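Local coordinates for aromatic-amino-acid:2-oxoglutarate transaminase (PDB 6HND), which probably transfers amino groups from aromatic amino acids, and perhaps 2-aminoadipate, to 2-oxo acids, using pyridoxal 5'-phosphate as cofactor, at residues 142-147 and 158-163. Residues are numbered along the deposited sequence; the frame is centred on the assembly and turned at random.
Sequences FARDFI and WNVFIT
In the large, cofactor-binding domain of this aminotransferase of class I, helix 137-151 packs on the outermost strand 158-163 of the mixed seven-stranded sheet, with Arg-144 burying more than any other residue of the two segments. The segment axes come within 8.5 Å at 128°, so helix and strand run in roughly opposing directions.

Arg-144 meets Asn-159 side-on, two of its nitrogens giving hydrogen bonds to one oxygen. NH2 of Arg-144 lies 3.0 Å from OD1 of Asn-159, in the carbonyl plane and on a lone pair, whereas NE of Arg-144, 3.2 Å from that same OD1, approaches nearly along the C=O axis. Both bonds are somewhat bent, with an N-H...O angle of 154° for NH2. OD1 lies in the guanidinium plane, and the amide is almost coplanar with it. A weak bond from the backbone N of Val-160 also reaches OD1, so three N-H groups converge on this oxygen, which would restrain the amide's rotation.

The aliphatic part of Arg-144, extended from CG to NE, crosses Val-160: CG of Arg-144 is 3.7 Å from CG2 of Val-160, a methyl that also lies over one guanidinium face. The same methyl also meets CB of Ala-143 at 4.2 Å. The Trp-158 indole, with CG set between backbone N and carbonyl carbon (chi1 62°), brings its six-membered ring to the helix. There CH2 of Trp-158 is 3.8 Å from O of Arg-144, which lies at the ring edge, and 4.1 Å from CG2 of Ile-147, which approaches obliquely.

Gln-141, one turn earlier, accepts a hydrogen bond from NH1 of Arg-144. Beside it in the sheet, strand 350-355 pairs antiparallel with 158-163, and its Val-353 touches both Ile-147 and Trp-158; helix 356-369 packs against Asn-159 and Phe-161.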
ATOM      1  N   PHE B 142      16.556 -11.391   3.669  1.00 41.19           N
ATOM      2  CA  PHE B 142      17.543 -10.579   2.917  1.00 41.12           C
ATOM      3  C   PHE B 142      17.726  -9.224   3.600  1.00 40.22           C
ATOM      4  O   PHE B 142      18.876  -8.813   3.766  1.00 38.81           O
ATOM      5  CB  PHE B 142      17.147 -10.349   1.467  1.00 41.34           C
ATOM      6  CG  PHE B 142      17.870  -9.184   0.858  1.00 39.29           C
ATOM      7  CD1 PHE B 142      19.147  -9.339   0.362  1.00 43.03           C
ATOM      8  CD2 PHE B 142      17.290  -7.931   0.831  1.00 38.11           C
ATOM      9  CE1 PHE B 142      19.818  -8.260  -0.176  1.00 41.24           C
ATOM     10  CE2 PHE B 142      17.971  -6.854   0.299  1.00 37.20           C
ATOM     11  CZ  PHE B 142      19.230  -7.020  -0.193  1.00 37.76           C
ATOM     12  N   ALA B 143      16.636  -8.559   3.987  1.00 41.37           N
ATOM     13  CA  ALA B 143      16.696  -7.246   4.683  1.00 42.97           C
ATOM     14  C   ALA B 143      17.434  -7.400   6.032  1.00 38.97           C
ATOM     15  O   ALA B 143      18.251  -6.521   6.316  1.00 35.88           O
ATOM     16  CB  ALA B 143      15.321  -6.615   4.850  1.00 37.79           C
ATOM     17  N   ARG B 144      17.179  -8.449   6.831  1.00 36.64           N
ATOM     18  CA  ARG B 144      17.958  -8.689   8.084  1.00 40.93           C
ATOM     19  C   ARG B 144      19.455  -8.758   7.733  1.00 37.03           C
ATOM     20  O   ARG B 144      20.240  -8.026   8.333  1.00 38.51           O
ATOM     21  CB  ARG B 144      17.554  -9.969   8.821  1.00 43.22           C
ATOM     22  CG  ARG B 144      16.155  -9.917   9.420  1.00 51.25           C
ATOM     23  CD  ARG B 144      15.731 -11.144  10.234  1.00 50.30           C
ATOM     24  NE  ARG B 144      14.290 -11.069  10.473  1.00 52.20           N
ATOM     25  CZ  ARG B 144      13.342 -11.796   9.869  1.00 48.82           C
ATOM     26  NH1 ARG B 144      13.641 -12.732   8.985  1.00 44.84           N
ATOM     27  NH2 ARG B 144      12.074 -11.592  10.182  1.00 52.41           N
ATOM     28  N   ASP B 145      19.820  -9.614   6.783  1.00 36.42           N
ATOM     29  CA  ASP B 145      21.224  -9.921   6.418  1.00 37.13           C
ATOM     30  C   ASP B 145      21.917  -8.645   5.943  1.00 37.98           C
ATOM     31  O   ASP B 145      23.074  -8.420   6.347  1.00 37.87           O
ATOM     32  CB  ASP B 145      21.258 -11.046   5.382  1.00 38.28           C
ATOM     33  CG  ASP B 145      20.847 -12.403   5.961  1.00 41.19           C
ATOM     34  OD1 ASP B 145      20.738 -12.491   7.186  1.00 39.71           O
ATOM     35  OD2 ASP B 145      20.627 -13.360   5.176  1.00 43.61           O
ATOM     36  N   PHE B 146      21.216  -7.832   5.144  1.00 36.58           N
ATOM     37  CA  PHE B 146      21.710  -6.561   4.563  1.00 35.27           C
ATOM     38  C   PHE B 146      22.005  -5.581   5.689  1.00 36.32           C
ATOM     39  O   PHE B 146      23.052  -4.923   5.636  1.00 39.57           O
ATOM     40  CB  PHE B 146      20.689  -5.984   3.574  1.00 36.56           C
ATOM     41  CG  PHE B 146      21.116  -4.710   2.891  1.00 35.53           C
ATOM     42  CD1 PHE B 146      22.061  -4.728   1.876  1.00 37.10           C
ATOM     43  CD2 PHE B 146      20.550  -3.495   3.244  1.00 38.34           C
ATOM     44  CE1 PHE B 146      22.460  -3.553   1.259  1.00 36.25           C
ATOM     45  CE2 PHE B 146      20.953  -2.321   2.626  1.00 37.68           C
ATOM     46  CZ  PHE B 146      21.899  -2.352   1.629  1.00 35.35           C
ATOM     47  N   ILE B 147      21.079  -5.449   6.649  1.00 39.63           N
ATOM     48  CA  ILE B 147      21.232  -4.528   7.817  1.00 39.34           C
ATOM     49  C   ILE B 147      22.340  -5.066   8.745  1.00 38.45           C
ATOM     50  O   ILE B 147      23.136  -4.269   9.241  1.00 40.89           O
ATOM     51  CB  ILE B 147      19.881  -4.295   8.517  1.00 38.44           C
ATOM     52  CG1 ILE B 147      19.085  -3.223   7.783  1.00 44.76           C
ATOM     53  CG2 ILE B 147      20.022  -3.909   9.976  1.00 41.16           C
ATOM     54  CD1 ILE B 147      19.583  -1.812   8.029  1.00 44.76           C
ATOM     55  N   TRP B 158      15.576  -6.789  17.750  1.00 41.21           N
ATOM     56  CA  TRP B 158      15.126  -5.966  16.603  1.00 40.07           C
ATOM     57  C   TRP B 158      14.512  -6.888  15.558  1.00 37.49           C
ATOM     58  O   TRP B 158      14.775  -8.127  15.603  1.00 32.35           O
ATOM     59  CB  TRP B 158      16.275  -5.150  16.005  1.00 40.02           C
ATOM     60  CG  TRP B 158      17.416  -5.943  15.445  1.00 36.84           C
ATOM     61  CD1 TRP B 158      18.523  -6.336  16.133  1.00 39.66           C
ATOM     62  CD2 TRP B 158      17.661  -6.303  14.072  1.00 38.73           C
ATOM     63  NE1 TRP B 158      19.422  -6.940  15.302  1.00 37.86           N
ATOM     64  CE2 TRP B 158      18.930  -6.937  14.032  1.00 38.31           C
ATOM     65  CE3 TRP B 158      16.945  -6.159  12.874  1.00 39.09           C
ATOM     66  CZ2 TRP B 158      19.474  -7.468  12.865  1.00 37.78           C
ATOM     67  CZ3 TRP B 158      17.467  -6.707  11.719  1.00 40.38           C
ATOM     68  CH2 TRP B 158      18.718  -7.346  11.716  1.00 42.35           C
ATOM     69  N   ASN B 159      13.766  -6.295  14.634  1.00 35.86           N
ATOM     70  CA  ASN B 159      13.196  -7.032  13.486  1.00 38.72           C
ATOM     71  C   ASN B 159      12.981  -6.075  12.307  1.00 37.49           C
ATOM     72  O   ASN B 159      13.116  -4.851  12.476  1.00 38.85           O
ATOM     73  CB  ASN B 159      11.932  -7.766  13.946  1.00 43.45           C
ATOM     74  CG  ASN B 159      11.486  -8.870  13.018  1.00 43.84           C
ATOM     75  OD1 ASN B 159      12.235  -9.307  12.123  1.00 42.52           O
ATOM     76  ND2 ASN B 159      10.233  -9.268  13.204  1.00 47.42           N
ATOM     77  N   VAL B 160      12.703  -6.635  11.133  1.00 36.52           N
ATOM     78  CA  VAL B 160      12.399  -5.855   9.916  1.00 37.33           C
ATOM     79  C   VAL B 160      10.922  -6.089   9.571  1.00 36.37           C
ATOM     80  O   VAL B 160      10.342  -7.057  10.060  1.00 36.77           O
ATOM     81  CB  VAL B 160      13.384  -6.197   8.776  1.00 39.32           C
ATOM     82  CG1 VAL B 160      14.779  -5.725   9.113  1.00 43.29           C
ATOM     83  CG2 VAL B 160      13.443  -7.668   8.440  1.00 38.27           C
ATOM     84  N   PHE B 161      10.374  -5.225   8.723  1.00 33.89           N
ATOM     85  CA  PHE B 161       8.977  -5.235   8.229  1.00 34.00           C
ATOM     86  C   PHE B 161       8.952  -4.630   6.819  1.00 33.61           C
ATOM     87  O   PHE B 161       9.373  -3.474   6.656  1.00 34.88           O
ATOM     88  CB  PHE B 161       8.108  -4.424   9.181  1.00 30.34           C
ATOM     89  CG  PHE B 161       6.638  -4.587   8.966  1.00 31.50           C
ATOM     90  CD1 PHE B 161       5.974  -3.820   8.028  1.00 32.59           C
ATOM     91  CD2 PHE B 161       5.911  -5.480   9.735  1.00 31.98           C
ATOM     92  CE1 PHE B 161       4.608  -3.957   7.852  1.00 32.93           C
ATOM     93  CE2 PHE B 161       4.544  -5.602   9.572  1.00 32.00           C
ATOM     94  CZ  PHE B 161       3.897  -4.837   8.627  1.00 34.35           C
ATOM     95  N   ILE B 162       8.475  -5.385   5.837  1.00 32.56           N
ATOM     96  CA  ILE B 162       8.403  -4.912   4.431  1.00 34.14           C
ATOM     97  C   ILE B 162       7.339  -3.807   4.361  1.00 33.74           C
ATOM     98  O   ILE B 162       6.208  -4.032   4.850  1.00 34.91           O
ATOM     99  CB  ILE B 162       8.111  -6.073   3.469  1.00 33.65           C
ATOM    100  CG1 ILE B 162       9.156  -7.182   3.573  1.00 34.21           C
ATOM    101  CG2 ILE B 162       7.966  -5.549   2.046  1.00 37.15           C
ATOM    102  CD1 ILE B 162      10.599  -6.683   3.561  1.00 33.02           C
ATOM    103  N   THR B 163       7.706  -2.667   3.764  1.00 31.48           N
ATOM    104  CA  THR B 163       6.823  -1.499   3.523  1.00 29.82           C
ATOM    105  C   THR B 163       6.634  -1.270   2.029  1.00 30.04           C
ATOM    106  O   THR B 163       7.246  -1.990   1.217  1.00 30.76           O
ATOM    107  CB  THR B 163       7.416  -0.237   4.141  1.00 29.29           C
ATOM    108  OG1 THR B 163       8.597   0.040   3.381  1.00 30.38           O
ATOM    109  CG2 THR B 163       7.733  -0.409   5.614  1.00 32.11           C
TER